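Local atomic coordinates of cobalt-precorrin-5B C(1)-methyltransferase (Archaeoglobus fulgidus, PDB entry 1SR8), a protein that probably catalyses the S-adenosylmethionine-dependent methylation of C-1 in cobalt-precorrin-5B, giving cobalt-precorrin-6A on the anaerobic route to adenosylcobalamin. Residues G41-T44 / G45-A48; A130-R133 / S134-L137; E141-I144 / K145-E149; C194-L197 / V198-L202. One frame throughout, in Å; residues are numbered along the deposited sequence.

Contact 1: G41-T44 / G45-A48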
loop_
_atom_site.group_PDB
_atom_site.type_symbol
_atom_site.label_atom_id
_atom_site.label_comp_id
_atom_site.label_asym_id
_atom_site.label_seq_id
_atom_site.Cartn_x
_atom_site.Cartn_y
_atom_site.Cartn_z
ATOM N N GLY A 41 -1.594 -6.199 -3.855
ATOM C CA GLY A 41 -0.170 -6.403 -4.057
ATOM C C GLY A 41 0.569 -5.994 -2.801
ATOM O O GLY A 41 -0.054 -5.745 -1.767
ATOM N N ILE A 42 1.895 -5.952 -2.874
ATOM C CA ILE A 42 2.710 -5.527 -1.741
ATOM C C ILE A 42 3.433 -4.267 -2.187
ATOM O O ILE A 42 3.830 -4.148 -3.349
ATOM C CB ILE A 42 3.761 -6.586 -1.319
ATOM C CG1 ILE A 42 4.599 -7.013 -2.531
ATOM C CG2 ILE A 42 3.062 -7.764 -0.647
ATOM C CD1 ILE A 42 5.819 -7.855 -2.180
ATOM N N THR A 43 3.591 -3.318 -1.273
ATOM C CA THR A 43 4.261 -2.065 -1.590
ATOM C C THR A 43 5.784 -2.223 -1.693
ATOM O O THR A 43 6.341 -3.257 -1.332
ATOM C CB THR A 43 4.007 -1.028 -0.497
ATOM O OG1 THR A 43 4.421 -1.576 0.756
ATOM C CG2 THR A 43 2.549 -0.654 -0.433
ATOM N N THR A 44 6.443 -1.179 -2.190
ATOM C CA THR A 44 7.895 -1.144 -2.287
ATOM C C THR A 44 8.446 -1.270 -0.855
ATOM O O THR A 44 9.507 -1.854 -0.623
ATOM C CB THR A 44 8.354 0.193 -2.904
ATOM O OG1 THR A 44 7.548 1.256 -2.379
ATOM C CG2 THR A 44 8.191 0.178 -4.412
ATOM N N GLY A 45 7.704 -0.718 0.104
ATOM C CA GLY A 45 8.115 -0.785 1.496
ATOM C C GLY A 45 8.073 -2.215 2.000
ATOM O O GLY A 45 8.992 -2.667 2.692
ATOM N N THR A 46 7.018 -2.946 1.650
ATOM C CA THR A 46 6.904 -4.328 2.092
ATOM C C THR A 46 7.894 -5.224 1.356
ATOM O O THR A 46 8.413 -6.183 1.925
ATOM C CB THR A 46 5.496 -4.868 1.867
ATOM O OG1 THR A 46 4.574 -4.165 2.707
ATOM C CG2 THR A 46 5.445 -6.355 2.185
ATOM N N THR A 47 8.152 -4.911 0.091
ATOM C CA THR A 47 9.083 -5.700 -0.707
ATOM C C THR A 47 10.488 -5.484 -0.161
ATOM O O THR A 47 11.285 -6.424 -0.068
ATOM C CB THR A 47 9.021 -5.298 -2.189
ATOM O OG1 THR A 47 7.682 -5.492 -2.673
ATOM C CG2 THR A 47 9.983 -6.145 -3.016
ATOM N N ALA A 48 10.782 -4.249 0.229
ATOM C CA ALA A 48 12.085 -3.932 0.798
ATOM C C ALA A 48 12.262 -4.693 2.116
ATOM O O ALA A 48 13.338 -5.240 2.402
ATOM C CB ALA A 48 12.201 -2.427 1.029
#
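The flat peptide carbonyl of Thr43 takes two hydrogen bonds from Thr47. The hydroxyl OG1 of Thr47 stands above the carbonyl plane, 41° out of it and 2.9 Å from Thr43 O, whereas the amide Thr47 N, 2.8 Å from Thr43 O, is tilted by only 18°. The motif is an N-capped helix start, at the point where strand 36-42 hands over to helix 44-57. Thr43 is the N-cap residue: with chi1 at 56° its hydroxyl swings between the backbone N and the carbonyl carbon, and OG1 accepts the N-H of Thr46 over 3.1 Å. Both oxygens of Thr43 therefore take up amides of the first turn, and Thr44 O continues the series by accepting from Ala48 N at 2.8 Å. The other two threonine hydroxyls are buried but matched further off, Thr44 OG1 with Leu184 N, and Thr46 OG1 with Gly188 O and Gln138 NE2. Ile42 lies across Thr46 and Thr47 at roughly a right angle to each, with Ile42 CD1 beside Thr47 OG1 (3.0 Å) and Ile42 CB 3.9 Å from the methyl Thr46 CG2.

Contact 2: A130-R133 / S134-L137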
loop_
_atom_site.group_PDB
_atom_site.type_symbol
_atom_site.label_atom_id
_atom_site.label_comp_id
_atom_site.label_asym_id
_atom_site.label_seq_id
_atom_site.Cartn_x
_atom_site.Cartn_y
_atom_site.Cartn_z
ATOM N N ALA A 130 14.811 8.677 -0.370
ATOM C CA ALA A 130 13.362 8.757 -0.525
ATOM C C ALA A 130 12.596 7.532 -0.002
ATOM O O ALA A 130 12.053 6.750 -0.777
ATOM C CB ALA A 130 13.019 9.005 -1.994
ATOM N N VAL A 131 12.560 7.387 1.322
ATOM C CA VAL A 131 11.852 6.295 1.999
ATOM C C VAL A 131 10.830 6.950 2.938
ATOM O O VAL A 131 11.205 7.645 3.877
ATOM C CB VAL A 131 12.822 5.436 2.845
ATOM C CG1 VAL A 131 12.082 4.255 3.451
ATOM C CG2 VAL A 131 13.996 4.967 1.984
ATOM N N SER A 132 9.542 6.739 2.691
ATOM C CA SER A 132 8.518 7.355 3.527
ATOM C C SER A 132 8.603 6.897 4.979
ATOM O O SER A 132 9.257 5.898 5.299
ATOM C CB SER A 132 7.122 7.057 2.979
ATOM O OG SER A 132 6.736 5.734 3.278
ATOM N N ARG A 133 7.933 7.641 5.854
ATOM C CA ARG A 133 7.917 7.336 7.282
ATOM C C ARG A 133 7.388 5.932 7.531
ATOM O O ARG A 133 8.013 5.153 8.244
ATOM C CB ARG A 133 7.053 8.366 8.023
ATOM C CG ARG A 133 6.699 8.007 9.472
ATOM C CD ARG A 133 5.934 9.156 10.125
ATOM N NE ARG A 133 5.498 8.893 11.499
ATOM C CZ ARG A 133 4.498 8.084 11.829
ATOM N NH1 ARG A 133 3.826 7.440 10.887
ATOM N NH2 ARG A 133 4.146 7.950 13.100
ATOM N N SER A 134 6.241 5.621 6.933
ATOM C CA SER A 134 5.609 4.311 7.089
ATOM C C SER A 134 6.540 3.186 6.676
ATOM O O SER A 134 6.704 2.204 7.405
ATOM C CB SER A 134 4.338 4.230 6.246
ATOM O OG SER A 134 3.402 5.203 6.654
ATOM N N ALA A 135 7.129 3.338 5.491
ATOM C CA ALA A 135 8.048 2.353 4.941
ATOM C C ALA A 135 9.256 2.192 5.847
ATOM O O ALA A 135 9.696 1.080 6.136
ATOM C CB ALA A 135 8.493 2.783 3.556
ATOM N N LYS A 136 9.788 3.315 6.305
ATOM C CA LYS A 136 10.963 3.286 7.154
ATOM C C LYS A 136 10.712 2.566 8.476
ATOM O O LYS A 136 11.526 1.739 8.902
ATOM C CB LYS A 136 11.454 4.708 7.419
ATOM C CG LYS A 136 12.755 4.762 8.198
ATOM C CD LYS A 136 13.871 4.015 7.473
ATOM C CE LYS A 136 15.195 4.161 8.216
ATOM N NZ LYS A 136 15.584 5.604 8.398
ATOM N N LEU A 137 9.593 2.865 9.124
ATOM C CA LEU A 137 9.304 2.215 10.395
ATOM C C LEU A 137 9.064 0.728 10.191
ATOM O O LEU A 137 9.454 -0.085 11.025
ATOM C CB LEU A 137 8.087 2.849 11.063
ATOM C CG LEU A 137 8.278 4.290 11.559
ATOM C CD1 LEU A 137 6.978 4.792 12.208
ATOM C CD2 LEU A 137 9.448 4.342 12.540
#
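Arg133 and Leu137, one helical turn apart, cross obliquely, so that a methyl of the leucine lies on a face of the guanidinium group. Leu137 CD1 sits 4.1 Å above that plane, over its centre. The arginine chain runs extended from CG to NE, and a turn of -74° at chi4 presents the flat group to the methyl. At the other end Val131, still in the loop, points toward the helix: CG1, opposite the backbone N (chi1 -176°), rests 3.9 Å from Ala135 CB and 4.0 Å from Lys136 CB. Between these two side-chain contacts lies the cap. Ser132 occupies the N-cap position of helix 133-149, and its OG, 3.3 Å from Ala135 N, accepts that amide along a fairly straight path (165° at the hydrogen). The same OG lies 3.4 Å from Ala135 CB. Backbone bonds carry the turn onward: Lys136 N to Ser132 O at 2.8 Å, and Leu137 N to Arg133 O at 2.9 Å. Ile183 anchors the capping loop through backbone bonds to Ala130 and Ser132. Polar bonding is thus concentrated at the cap and main chain, while Arg133 meets Leu137 through its flat face, a dispersion contact and not a hydrogen bond.

Contact 3: E141-I144 / K145-E149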
loop_
_atom_site.group_PDB
_atom_site.type_symbol
_atom_site.label_atom_id
_atom_site.label_comp_id
_atom_site.label_asym_id
_atom_site.label_seq_id
_atom_site.Cartn_x
_atom_site.Cartn_y
_atom_site.Cartn_z
ATOM N N GLU A 141 11.299 -2.202 11.765
ATOM C CA GLU A 141 10.592 -3.154 12.602
ATOM C C GLU A 141 10.981 -4.590 12.241
ATOM O O GLU A 141 11.313 -5.402 13.105
ATOM C CB GLU A 141 9.084 -2.960 12.428
ATOM C CG GLU A 141 8.287 -3.812 13.371
ATOM C CD GLU A 141 6.800 -3.617 13.238
ATOM O OE1 GLU A 141 6.076 -4.130 14.115
ATOM O OE2 GLU A 141 6.349 -2.970 12.267
ATOM N N ASN A 142 10.937 -4.898 10.953
ATOM C CA ASN A 142 11.285 -6.224 10.478
ATOM C C ASN A 142 12.758 -6.514 10.690
ATOM O O ASN A 142 13.141 -7.658 10.944
ATOM C CB ASN A 142 10.927 -6.343 8.999
ATOM C CG ASN A 142 9.439 -6.514 8.783
ATOM O OD1 ASN A 142 8.873 -7.561 9.113
ATOM N ND2 ASN A 142 8.791 -5.483 8.245
ATOM N N PHE A 143 13.582 -5.475 10.578
ATOM C CA PHE A 143 15.027 -5.603 10.777
ATOM C C PHE A 143 15.308 -6.016 12.223
ATOM O O PHE A 143 16.119 -6.911 12.483
ATOM C CB PHE A 143 15.726 -4.268 10.471
ATOM C CG PHE A 143 17.193 -4.249 10.842
ATOM C CD1 PHE A 143 18.125 -4.972 10.101
ATOM C CD2 PHE A 143 17.632 -3.544 11.959
ATOM C CE1 PHE A 143 19.474 -4.997 10.470
ATOM C CE2 PHE A 143 18.978 -3.563 12.336
ATOM C CZ PHE A 143 19.897 -4.291 11.590
ATOM N N ILE A 144 14.633 -5.356 13.162
ATOM C CA ILE A 144 14.797 -5.658 14.582
ATOM C C ILE A 144 14.366 -7.092 14.860
ATOM O O ILE A 144 15.104 -7.848 15.489
ATOM C CB ILE A 144 13.939 -4.731 15.474
ATOM C CG1 ILE A 144 14.424 -3.285 15.374
ATOM C CG2 ILE A 144 14.001 -5.204 16.915
ATOM C CD1 ILE A 144 13.477 -2.297 16.036
ATOM N N LYS A 145 13.170 -7.461 14.399
ATOM C CA LYS A 145 12.667 -8.816 14.611
ATOM C C LYS A 145 13.650 -9.853 14.048
ATOM O O LYS A 145 14.026 -10.810 14.736
ATOM C CB LYS A 145 11.293 -9.015 13.948
ATOM C CG LYS A 145 10.708 -10.433 14.185
ATOM C CD LYS A 145 9.719 -10.909 13.096
ATOM C CE LYS A 145 8.268 -10.421 13.309
ATOM N NZ LYS A 145 7.312 -10.908 12.245
ATOM N N ALA A 146 14.063 -9.661 12.796
ATOM C CA ALA A 146 14.991 -10.586 12.161
ATOM C C ALA A 146 16.341 -10.623 12.876
ATOM O O ALA A 146 16.888 -11.702 13.104
ATOM C CB ALA A 146 15.178 -10.223 10.690
ATOM N N SER A 147 16.877 -9.459 13.234
ATOM C CA SER A 147 18.168 -9.415 13.926
ATOM C C SER A 147 18.138 -10.285 15.176
ATOM O O SER A 147 19.106 -10.979 15.479
ATOM C CB SER A 147 18.539 -7.976 14.310
ATOM O OG SER A 147 18.838 -7.203 13.162
ATOM N N ARG A 148 17.020 -10.251 15.893
ATOM C CA ARG A 148 16.861 -11.034 17.113
ATOM C C ARG A 148 16.604 -12.517 16.846
ATOM O O ARG A 148 17.217 -13.378 17.468
ATOM C CB ARG A 148 15.719 -10.462 17.954
ATOM C CG ARG A 148 16.062 -9.162 18.630
ATOM C CD ARG A 148 14.835 -8.507 19.200
ATOM N NE ARG A 148 15.177 -7.351 20.018
ATOM C CZ ARG A 148 14.298 -6.436 20.412
ATOM N NH1 ARG A 148 13.025 -6.551 20.056
ATOM N NH2 ARG A 148 14.687 -5.411 21.162
ATOM N N GLU A 149 15.702 -12.821 15.923
ATOM C CA GLU A 149 15.392 -14.210 15.617
ATOM C C GLU A 149 16.593 -14.993 15.118
ATOM O O GLU A 149 16.778 -16.153 15.479
ATOM C CB GLU A 149 14.298 -14.286 14.558
ATOM C CG GLU A 149 13.814 -15.695 14.285
ATOM C CD GLU A 149 12.600 -15.720 13.378
ATOM O OE1 GLU A 149 11.715 -14.852 13.548
ATOM O OE2 GLU A 149 12.525 -16.611 12.503
#
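Ser147 OG lies over the centre of the Phe143 ring, 3.4 Å above its plane, one helical turn from the phenylalanine. All six ring carbons stand at comparable distances from the oxygen, CZ being 3.5 Å from Ser147 OG and CG 4.1 Å. The hydroxyl proton is not spent on the ring, because Ser147 OG donates to Phe143 O across 2.8 Å. That carbonyl is gripped twice: OG stands 40° out of its plane, and Ser147 N, also 2.8 Å from Phe143 O, arrives from the opposite face. Torsions explain the overlap, since Phe143 CG lies anti to its own N (chi1 172°) and Ser147 OG is turned back beside the backbone N (chi1 -69°). A second pair lies one residue on, where Ile144 and Arg148 run side by side, pointing the same way. Ile144 CG2 sits 3.5 Å above the guanidinium plane of Arg148, offset toward the rim, with NH1 of Arg148 3.6 Å from Ile144 CG2. Farther out, Phe143 and Ala146 pack on Ile56 of helix 44-57, and Phe152 touches both Phe143 and Ser147. Asn142 reaches Ser49 and Val53 of that helix, and its OD1 accepts from Ser69 N. Cutting Phe143 back to an alanine is likely to open a gap beside Ile56 and Phe152 and take the ring face from the Ser147 hydroxyl. The serine bond is the familiar intrahelical side-chain bond to the carbonyl four residues back; with Phe143 and Ala146 packed on helix 44-57 and Ile144, Lys145 and Arg148 exposed, the last turns of helix 133-149 are amphipathic.

Contact 4: C194-L197 / V198-L202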
loop_
_atom_site.group_PDB
_atom_site.type_symbol
_atom_site.label_atom_id
_atom_site.label_comp_id
_atom_site.label_asym_id
_atom_site.label_seq_id
_atom_site.Cartn_x
_atom_site.Cartn_y
_atom_site.Cartn_z
ATOM N N CYS A 194 -8.686 -0.772 -10.417
ATOM C CA CYS A 194 -9.200 -1.115 -11.742
ATOM C C CYS A 194 -10.713 -0.852 -11.679
ATOM O O CYS A 194 -11.231 -0.466 -10.630
ATOM C CB CYS A 194 -8.917 -2.584 -12.064
ATOM S SG CYS A 194 -9.447 -3.773 -10.807
ATOM N N LYS A 195 -11.424 -1.051 -12.783
ATOM C CA LYS A 195 -12.863 -0.806 -12.786
ATOM C C LYS A 195 -13.583 -1.772 -11.862
ATOM O O LYS A 195 -14.473 -1.375 -11.111
ATOM C CB LYS A 195 -13.426 -0.936 -14.201
ATOM C CG LYS A 195 -12.713 -0.063 -15.219
ATOM C CD LYS A 195 -13.266 -0.278 -16.622
ATOM C CE LYS A 195 -12.177 -0.077 -17.671
ATOM N NZ LYS A 195 -11.076 -1.082 -17.507
ATOM N N LYS A 196 -13.198 -3.041 -11.920
ATOM C CA LYS A 196 -13.814 -4.060 -11.086
ATOM C C LYS A 196 -13.766 -3.665 -9.609
ATOM O O LYS A 196 -14.756 -3.819 -8.891
ATOM C CB LYS A 196 -13.107 -5.397 -11.291
ATOM C CG LYS A 196 -13.575 -6.524 -10.362
ATOM C CD LYS A 196 -15.003 -6.972 -10.663
ATOM C CE LYS A 196 -15.392 -8.210 -9.848
ATOM N NZ LYS A 196 -16.765 -8.693 -10.217
ATOM N N LEU A 197 -12.621 -3.161 -9.155
ATOM C CA LEU A 197 -12.490 -2.742 -7.762
ATOM C C LEU A 197 -13.401 -1.559 -7.461
ATOM O O LEU A 197 -14.084 -1.550 -6.443
ATOM C CB LEU A 197 -11.042 -2.352 -7.426
ATOM C CG LEU A 197 -10.799 -1.867 -5.986
ATOM C CD1 LEU A 197 -11.121 -2.992 -5.005
ATOM C CD2 LEU A 197 -9.357 -1.416 -5.820
ATOM N N VAL A 198 -13.406 -0.559 -8.341
ATOM C CA VAL A 198 -14.246 0.616 -8.124
ATOM C C VAL A 198 -15.724 0.237 -8.004
ATOM O O VAL A 198 -16.431 0.790 -7.163
ATOM C CB VAL A 198 -14.081 1.668 -9.255
ATOM C CG1 VAL A 198 -15.044 2.821 -9.040
ATOM C CG2 VAL A 198 -12.661 2.205 -9.270
ATOM N N GLU A 199 -16.180 -0.711 -8.826
ATOM C CA GLU A 199 -17.578 -1.154 -8.802
ATOM C C GLU A 199 -17.867 -2.000 -7.581
ATOM O O GLU A 199 -18.940 -1.895 -6.974
ATOM C CB GLU A 199 -17.907 -1.981 -10.040
ATOM C CG GLU A 199 -17.516 -1.332 -11.342
ATOM C CD GLU A 199 -17.949 -2.159 -12.538
ATOM O OE1 GLU A 199 -17.848 -3.411 -12.461
ATOM O OE2 GLU A 199 -18.377 -1.554 -13.550
ATOM N N THR A 200 -16.907 -2.857 -7.240
ATOM C CA THR A 200 -17.027 -3.735 -6.083
ATOM C C THR A 200 -17.099 -2.916 -4.789
ATOM O O THR A 200 -17.957 -3.154 -3.936
ATOM C CB THR A 200 -15.812 -4.692 -5.980
ATOM O OG1 THR A 200 -15.694 -5.450 -7.187
ATOM C CG2 THR A 200 -15.965 -5.643 -4.802
ATOM N N LYS A 201 -16.197 -1.948 -4.643
ATOM C CA LYS A 201 -16.180 -1.145 -3.430
ATOM C C LYS A 201 -17.434 -0.285 -3.286
ATOM O O LYS A 201 -17.851 0.013 -2.172
ATOM C CB LYS A 201 -14.920 -0.278 -3.372
ATOM C CG LYS A 201 -14.643 0.253 -1.969
ATOM C CD LYS A 201 -13.311 0.975 -1.853
ATOM C CE LYS A 201 -12.120 0.035 -1.981
ATOM N NZ LYS A 201 -10.837 0.769 -1.762
ATOM N N LEU A 202 -18.035 0.109 -4.405
ATOM C CA LEU A 202 -19.257 0.910 -4.353
ATOM C C LEU A 202 -20.373 0.034 -3.792
ATOM O O LEU A 202 -21.150 0.473 -2.950
ATOM C CB LEU A 202 -19.643 1.418 -5.747
ATOM C CG LEU A 202 -21.043 2.036 -5.888
ATOM C CD1 LEU A 202 -21.226 3.175 -4.891
ATOM C CD2 LEU A 202 -21.227 2.538 -7.304
HETATM O O HOH W 1 -18.231 -7.382 -7.364
#
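Thr200 and Lys196 meet at one main-chain oxygen, Lys196 O, which accepts two hydrogen bonds from the threonine. Thr200 N is 2.9 Å from Lys196 O, and Thr200 OG1 reaches the same atom from the opposite face of its plane, 39° out of it. The modelled 2.5 Å between OG1 and Lys196 O is very short, so the exact length is doubtful. With chi1 at -57°, OG1 lies beside its own backbone N, the position from which it can turn back to the preceding turn. OG1 also accepts from a water 3.2 Å away, and that water has a weak, longer link to Lys196 NZ. The lysine's main partner is Asp35, in a salt bridge. Cys194 is the N-cap residue of helix 195-204: its SG accepts a weak bond from Leu197 N at 3.6 Å, and Cys194 O takes Val198 N at 3.2 Å. Lys201, a buried residue, forms salt bridges through NZ with Glu191 and Glu7 and also donates to Val234 O. With a valine instead of Thr200, Lys196 O is likely to keep only its amide bond, and the water would lose its threonine acceptor, breaking the weak bridge to Lys196 NZ. On the inner side Leu197 packs on Ile31 and Leu38, so the helix lies against strands 30-33 and 36-42. The carbonyls of residues 194-197 are each met by an amide four residues on, while the ammonium groups of Lys196 and Lys201 find carboxylates in other parts of the chain, which probably helps tie the helix to its surroundings.

How the contacts relate
Contacts 1 to 4 follow one another along the chain, and three of them cap helix starts: contact 1 for helix 44-57, contact 2 for helix 133-149, contact 4 for helix 195-204. Contacts 1 and 2 have centres 11 Å apart and touch, Gly45 CA lying 4.1 Å from Ala135 CB, so the two capped ends sit together. Contact 3 lies farther along helix 133-149, its centre 17 Å from each of these, and packs on helix 44-57 again, so helices 44-57 and 133-149 meet both near their starts and farther along. Contact 4 stands apart, centres 23, 28 and 37 Å from contacts 1, 2 and 3, but its helix packs on strand 36-42, which leads into contact 1.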